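PDB 2OI8: putative regulatory protein SCO4313 from Streptomyces coelicolor, which probably binds cis-regulatory DNA as a transcription factor of the TetR family. Local coordinates for residues Y56-G59 with R60-I64; I64-L67 with I68-A71. All coordinates share one frame; numbering follows the deposited sequence.

Contact 1: residues Y56-G59 with R60-I64; sequences YFDG and RDELI
L63 carries CG anti to its backbone N (chi1 176°), and chi2 then swings CD1 over the F57 ring, while E62 sets CG anti to its carbonyl carbon (chi1 -84°) and runs extended back to the loop. L63 CD1 makes a CH-pi contact, 3.8 Å from the centroid of the F57 ring and 14° off the normal, thus over the face but offset toward the rim. I21 and R18 of helix 14-32 also touch this buried ring. E62 reaches the backbone instead, its OE1 accepting a weak, bent bond from D58 N at 3.1 Å. Residues 60-64 form the first turn of helix 60-84, entered from the end of the predicted helix-turn-helix, and G59 is its N-cap: G59 O takes a weak bond from L63 N at 3.3 Å. With phi positive, a CB on G59 would collide with the carbonyl oxygen of D58. D58, centre of an inverse gamma turn closed by G59 N on F57 O (2.7 Å), brings its carboxylate near that of E62, D58 OD2 to E62 OE2 being 4.3 Å. A water bonded to E62 OE2 at 2.6 Å, and weakly to D58 OD2, bridges the two acids and probably eases their repulsion.

Contact 2: residues I64-L67 with I68-A71; sequences ITEL and IRDA
I64 and I68 meet through methyl groups, I64 CG2 lying 3.5 Å from I68 CD1, one helical turn apart. With I64 CG2 anti to its backbone N, that branch is directed along the helix to the I68 tip, and Y118 touches both residues. Charge governs the second group. E66 bends at chi2 (-36°) so that OE2 comes over one face of the R69 guanidinium, 3.4 Å from NE; because this oxygen lies well out of the guanidinium plane, the pair is a salt bridge by charge alone. T65 CG2 approaches the same group at its edge, 3.7 Å from R69 NH2, and R69 NH2 also pairs with D123 in a salt bridge. Were R69 cut back to an alanine, E66 and D123 would probably lose the cation they share, and T65 CG2 the guanidinium edge beside it. D70 forms its salt bridge with K22 of helix 14-32. Hydrogen bonds make up the third group: I68 N to I64 O is 2.8 Å and nearly straight (172°), R69, D70 and A71 repeat the i to i-4 pairing, and T65 OG1 is hydrogen-bonded to Y118 OH. L67 packs between helices 14-32 and 104-111, and A71 also touches the latter, placing these two regular turns of alpha helix in the long helix that, as in other TetR-family proteins, joins the DNA-binding and C-terminal domains.

Both contacts belong to helix 60-84 and share I64, with centres 10 Å apart; contact 1 holds the start of the helix, contact 2 the turns that follow. They meet where F57 CE1 packs 3.7 Å from E66 CG. The centre of contact 1 lies about 19 Å from the chain centre, that of contact 2 about 10 Å. The outer one has two exposed acids, a water and weak bonds, though F57 and L63 are buried; the inner one, with four buried and four partly exposed residues, combines regular backbone bonds with ion pairs. Helix 14-32 touches both, while helix 104-111 reaches contact 2.

Contact 1: residues Y56-G59 with R60-I64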
ATOM      1  N   TYR A  56      -7.149   5.859 -30.336  1.00 12.51           N
ATOM      2  CA  TYR A  56      -7.946   5.370 -29.193  1.00 12.01           C
ATOM      3  C   TYR A  56      -7.574   5.958 -27.822  1.00 11.69           C
ATOM      4  O   TYR A  56      -8.434   6.117 -26.961  1.00 11.83           O
ATOM      5  CB  TYR A  56      -7.869   3.852 -29.067  1.00 11.92           C
ATOM      6  CG  TYR A  56      -8.670   3.109 -30.106  1.00 10.53           C
ATOM      7  CD1 TYR A  56     -10.032   2.905 -29.944  1.00 11.20           C
ATOM      8  CD2 TYR A  56      -8.048   2.580 -31.220  1.00  7.11           C
ATOM      9  CE1 TYR A  56     -10.773   2.209 -30.908  1.00 14.00           C
ATOM     10  CE2 TYR A  56      -8.747   1.893 -32.166  1.00 12.49           C
ATOM     11  CZ  TYR A  56     -10.113   1.717 -32.024  1.00 13.06           C
ATOM     12  OH  TYR A  56     -10.791   1.032 -32.984  1.00 12.80           O
ATOM     13  N   PHE A  57      -6.289   6.211 -27.602  1.00 11.38           N
ATOM     14  CA  PHE A  57      -5.819   6.865 -26.378  1.00 11.17           C
ATOM     15  C   PHE A  57      -4.706   7.806 -26.761  1.00 11.74           C
ATOM     16  O   PHE A  57      -3.633   7.371 -27.185  1.00 11.87           O
ATOM     17  CB  PHE A  57      -5.318   5.846 -25.357  1.00  9.83           C
ATOM     18  CG  PHE A  57      -6.416   5.011 -24.765  1.00  9.89           C
ATOM     19  CD1 PHE A  57      -7.292   5.560 -23.809  1.00  8.19           C
ATOM     20  CD2 PHE A  57      -6.604   3.676 -25.180  1.00  7.62           C
ATOM     21  CE1 PHE A  57      -8.346   4.780 -23.262  1.00  7.75           C
ATOM     22  CE2 PHE A  57      -7.637   2.889 -24.633  1.00  6.69           C
ATOM     23  CZ  PHE A  57      -8.514   3.452 -23.666  1.00  6.71           C
ATOM     24  N   ASP A  58      -4.962   9.098 -26.637  1.00 12.53           N
ATOM     25  CA  ASP A  58      -3.941  10.064 -26.983  1.00 14.18           C
ATOM     26  C   ASP A  58      -2.879  10.103 -25.882  1.00 14.14           C
ATOM     27  O   ASP A  58      -2.813  11.061 -25.118  1.00 14.87           O
ATOM     28  CB  ASP A  58      -4.551  11.444 -27.228  1.00 14.54           C
ATOM     29  CG  ASP A  58      -3.512  12.463 -27.647  1.00 18.27           C
ATOM     30  OD1 ASP A  58      -2.388  12.030 -28.011  1.00 22.30           O
ATOM     31  OD2 ASP A  58      -3.797  13.689 -27.600  1.00 20.38           O
ATOM     32  N   GLY A  59      -2.076   9.043 -25.786  1.00 14.04           N
ATOM     33  CA  GLY A  59      -0.957   9.003 -24.851  1.00 13.45           C
ATOM     34  C   GLY A  59      -1.179   8.114 -23.657  1.00 13.47           C
ATOM     35  O   GLY A  59      -2.319   7.860 -23.258  1.00 13.32           O
ATOM     36  N   ARG A  60      -0.067   7.679 -23.072  1.00 13.21           N
ATOM     37  CA  ARG A  60      -0.051   6.778 -21.945  1.00 13.41           C
ATOM     38  C   ARG A  60      -0.874   7.253 -20.741  1.00 12.82           C
ATOM     39  O   ARG A  60      -1.441   6.435 -20.010  1.00 11.96           O
ATOM     40  CB  ARG A  60       1.405   6.489 -21.530  1.00 13.81           C
ATOM     41  CG  ARG A  60       1.584   5.697 -20.191  1.00 15.25           C
ATOM     42  CD  ARG A  60       3.066   5.582 -19.825  1.00 15.34           C
ATOM     43  NE  ARG A  60       3.385   5.951 -18.433  1.00 19.05           N
ATOM     44  CZ  ARG A  60       3.521   7.210 -18.016  1.00 20.09           C
ATOM     45  NH1 ARG A  60       3.328   8.212 -18.856  1.00 22.79           N
ATOM     46  NH2 ARG A  60       3.833   7.485 -16.765  1.00 21.81           N
ATOM     47  N   ASP A  61      -0.930   8.562 -20.510  1.00 12.71           N
ATOM     48  CA  ASP A  61      -1.622   9.053 -19.311  1.00 12.53           C
ATOM     49  C   ASP A  61      -3.120   8.928 -19.468  1.00 11.74           C
ATOM     50  O   ASP A  61      -3.805   8.582 -18.515  1.00 12.23           O
ATOM     51  CB  ASP A  61      -1.237  10.494 -18.968  1.00 13.17           C
ATOM     52  CG  ASP A  61       0.184  10.614 -18.402  1.00 13.84           C
ATOM     53  OD1 ASP A  61       0.751   9.599 -17.928  1.00 12.64           O
ATOM     54  OD2 ASP A  61       0.731  11.741 -18.455  1.00 16.55           O
ATOM     55  N   GLU A  62      -3.608   9.197 -20.674  1.00 10.38           N
ATOM     56  CA  GLU A  62      -5.005   8.945 -21.033  1.00  9.88           C
ATOM     57  C   GLU A  62      -5.422   7.491 -20.809  1.00  8.79           C
ATOM     58  O   GLU A  62      -6.534   7.219 -20.348  1.00  8.51           O
ATOM     59  CB  GLU A  62      -5.256   9.302 -22.492  1.00  9.87           C
ATOM     60  CG  GLU A  62      -5.544  10.758 -22.731  1.00 11.46           C
ATOM     61  CD  GLU A  62      -6.338  10.977 -24.004  1.00 14.70           C
ATOM     62  OE1 GLU A  62      -6.977  10.012 -24.516  1.00 14.03           O
ATOM     63  OE2 GLU A  62      -6.325  12.132 -24.487  1.00 16.30           O
ATOM     64  N   LEU A  63      -4.530   6.566 -21.150  1.00  7.38           N
ATOM     65  CA  LEU A  63      -4.786   5.174 -20.933  1.00  6.27           C
ATOM     66  C   LEU A  63      -4.758   4.883 -19.445  1.00  6.45           C
ATOM     67  O   LEU A  63      -5.663   4.230 -18.939  1.00  5.91           O
ATOM     68  CB  LEU A  63      -3.773   4.308 -21.666  1.00  5.79           C
ATOM     69  CG  LEU A  63      -3.931   2.806 -21.397  1.00  5.63           C
ATOM     70  CD1 LEU A  63      -5.328   2.241 -21.777  1.00  2.77           C
ATOM     71  CD2 LEU A  63      -2.840   2.050 -22.128  1.00  7.09           C
ATOM     72  N   ILE A  64      -3.734   5.378 -18.740  1.00  6.85           N
ATOM     73  CA  ILE A  64      -3.627   5.138 -17.305  1.00  7.31           C
ATOM     74  C   ILE A  64      -4.900   5.660 -16.655  1.00  7.74           C
ATOM     75  O   ILE A  64      -5.582   4.923 -15.910  1.00  7.32           O
ATOM     76  CB  ILE A  64      -2.423   5.873 -16.659  1.00  7.91           C
ATOM     77  CG1 ILE A  64      -1.057   5.355 -17.156  1.00  7.51           C
ATOM     78  CG2 ILE A  64      -2.544   5.861 -15.124  1.00  7.62           C
ATOM     79  CD1 ILE A  64      -0.763   3.955 -16.786  1.00 11.31           C
TER
HETATM   80  O   HOH W   1      -7.035  13.496 -26.548  1.00 65.45           O

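Contact 2: residues I64-L67 with I68-A71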
ATOM      1  N   ILE A  64      -3.734   5.378 -18.740  1.00  6.85           N
ATOM      2  CA  ILE A  64      -3.627   5.138 -17.305  1.00  7.31           C
ATOM      3  C   ILE A  64      -4.900   5.660 -16.655  1.00  7.74           C
ATOM      4  O   ILE A  64      -5.582   4.923 -15.910  1.00  7.32           O
ATOM      5  CB  ILE A  64      -2.423   5.873 -16.659  1.00  7.91           C
ATOM      6  CG1 ILE A  64      -1.057   5.355 -17.156  1.00  7.51           C
ATOM      7  CG2 ILE A  64      -2.544   5.861 -15.124  1.00  7.62           C
ATOM      8  CD1 ILE A  64      -0.763   3.955 -16.786  1.00 11.31           C
ATOM      9  N   THR A  65      -5.231   6.917 -16.983  1.00  7.52           N
ATOM     10  CA  THR A  65      -6.391   7.588 -16.421  1.00  8.19           C
ATOM     11  C   THR A  65      -7.611   6.694 -16.495  1.00  9.25           C
ATOM     12  O   THR A  65      -8.276   6.531 -15.485  1.00 10.09           O
ATOM     13  CB  THR A  65      -6.674   8.939 -17.094  1.00  7.92           C
ATOM     14  OG1 THR A  65      -5.617   9.852 -16.785  1.00  7.96           O
ATOM     15  CG2 THR A  65      -7.983   9.529 -16.610  1.00  7.20           C
ATOM     16  N   GLU A  66      -7.881   6.114 -17.671  1.00 10.03           N
ATOM     17  CA  GLU A  66      -9.041   5.225 -17.882  1.00 10.95           C
ATOM     18  C   GLU A  66      -8.991   3.927 -17.060  1.00 10.72           C
ATOM     19  O   GLU A  66     -10.031   3.436 -16.579  1.00 10.64           O
ATOM     20  CB  GLU A  66      -9.235   4.879 -19.371  1.00 10.78           C
ATOM     21  CG  GLU A  66     -10.071   5.887 -20.182  1.00 14.72           C
ATOM     22  CD  GLU A  66     -11.232   6.502 -19.376  1.00 18.11           C
ATOM     23  OE1 GLU A  66     -12.181   5.763 -19.023  1.00 21.38           O
ATOM     24  OE2 GLU A  66     -11.190   7.723 -19.089  1.00 18.20           O
ATOM     25  N   LEU A  67      -7.795   3.354 -16.944  1.00 10.38           N
ATOM     26  CA  LEU A  67      -7.601   2.187 -16.092  1.00 10.28           C
ATOM     27  C   LEU A  67      -7.891   2.558 -14.627  1.00 10.59           C
ATOM     28  O   LEU A  67      -8.619   1.847 -13.944  1.00 10.31           O
ATOM     29  CB  LEU A  67      -6.190   1.616 -16.259  1.00  9.78           C
ATOM     30  CG  LEU A  67      -5.757   1.099 -17.642  1.00  8.29           C
ATOM     31  CD1 LEU A  67      -4.321   0.638 -17.542  1.00  5.55           C
ATOM     32  CD2 LEU A  67      -6.649  -0.034 -18.190  1.00  6.11           C
ATOM     33  N   ILE A  68      -7.363   3.692 -14.166  1.00 11.32           N
ATOM     34  CA  ILE A  68      -7.696   4.194 -12.810  1.00 12.14           C
ATOM     35  C   ILE A  68      -9.224   4.387 -12.583  1.00 13.11           C
ATOM     36  O   ILE A  68      -9.760   3.930 -11.565  1.00 13.61           O
ATOM     37  CB  ILE A  68      -6.843   5.449 -12.407  1.00 11.88           C
ATOM     38  CG1 ILE A  68      -5.392   5.044 -12.180  1.00 10.09           C
ATOM     39  CG2 ILE A  68      -7.337   6.079 -11.117  1.00 11.36           C
ATOM     40  CD1 ILE A  68      -4.435   6.192 -12.152  1.00  7.29           C
ATOM     41  N   ARG A  69      -9.911   5.004 -13.546  1.00 13.92           N
ATOM     42  CA  ARG A  69     -11.378   5.212 -13.515  1.00 15.10           C
ATOM     43  C   ARG A  69     -12.145   3.884 -13.433  1.00 14.49           C
ATOM     44  O   ARG A  69     -13.090   3.745 -12.628  1.00 14.84           O
ATOM     45  CB  ARG A  69     -11.820   6.015 -14.758  1.00 14.94           C
ATOM     46  CG  ARG A  69     -13.275   6.555 -14.762  1.00 17.37           C
ATOM     47  CD  ARG A  69     -13.576   7.599 -15.921  1.00 17.66           C
ATOM     48  NE  ARG A  69     -12.480   8.568 -16.111  1.00 22.99           N
ATOM     49  CZ  ARG A  69     -12.621   9.876 -16.344  1.00 25.31           C
ATOM     50  NH1 ARG A  69     -13.829  10.440 -16.402  1.00 26.49           N
ATOM     51  NH2 ARG A  69     -11.536  10.637 -16.495  1.00 25.37           N
ATOM     52  N   ASP A  70     -11.723   2.924 -14.262  1.00 13.62           N
ATOM     53  CA  ASP A  70     -12.300   1.586 -14.309  1.00 12.87           C
ATOM     54  C   ASP A  70     -12.122   0.896 -12.983  1.00 12.56           C
ATOM     55  O   ASP A  70     -13.023   0.198 -12.522  1.00 12.04           O
ATOM     56  CB  ASP A  70     -11.614   0.723 -15.381  1.00 13.01           C
ATOM     57  CG  ASP A  70     -12.135   0.985 -16.785  1.00 13.67           C
ATOM     58  OD1 ASP A  70     -13.132   1.719 -16.949  1.00 14.07           O
ATOM     59  OD2 ASP A  70     -11.550   0.438 -17.742  1.00 15.10           O
ATOM     60  N   ALA A  71     -10.950   1.092 -12.378  1.00 12.27           N
ATOM     61  CA  ALA A  71     -10.623   0.456 -11.096  1.00 12.65           C
ATOM     62  C   ALA A  71     -11.562   0.961  -9.994  1.00 12.97           C
ATOM     63  O   ALA A  71     -12.207   0.155  -9.311  1.00 13.07           O
ATOM     64  CB  ALA A  71      -9.131   0.657 -10.722  1.00 11.72           C
TER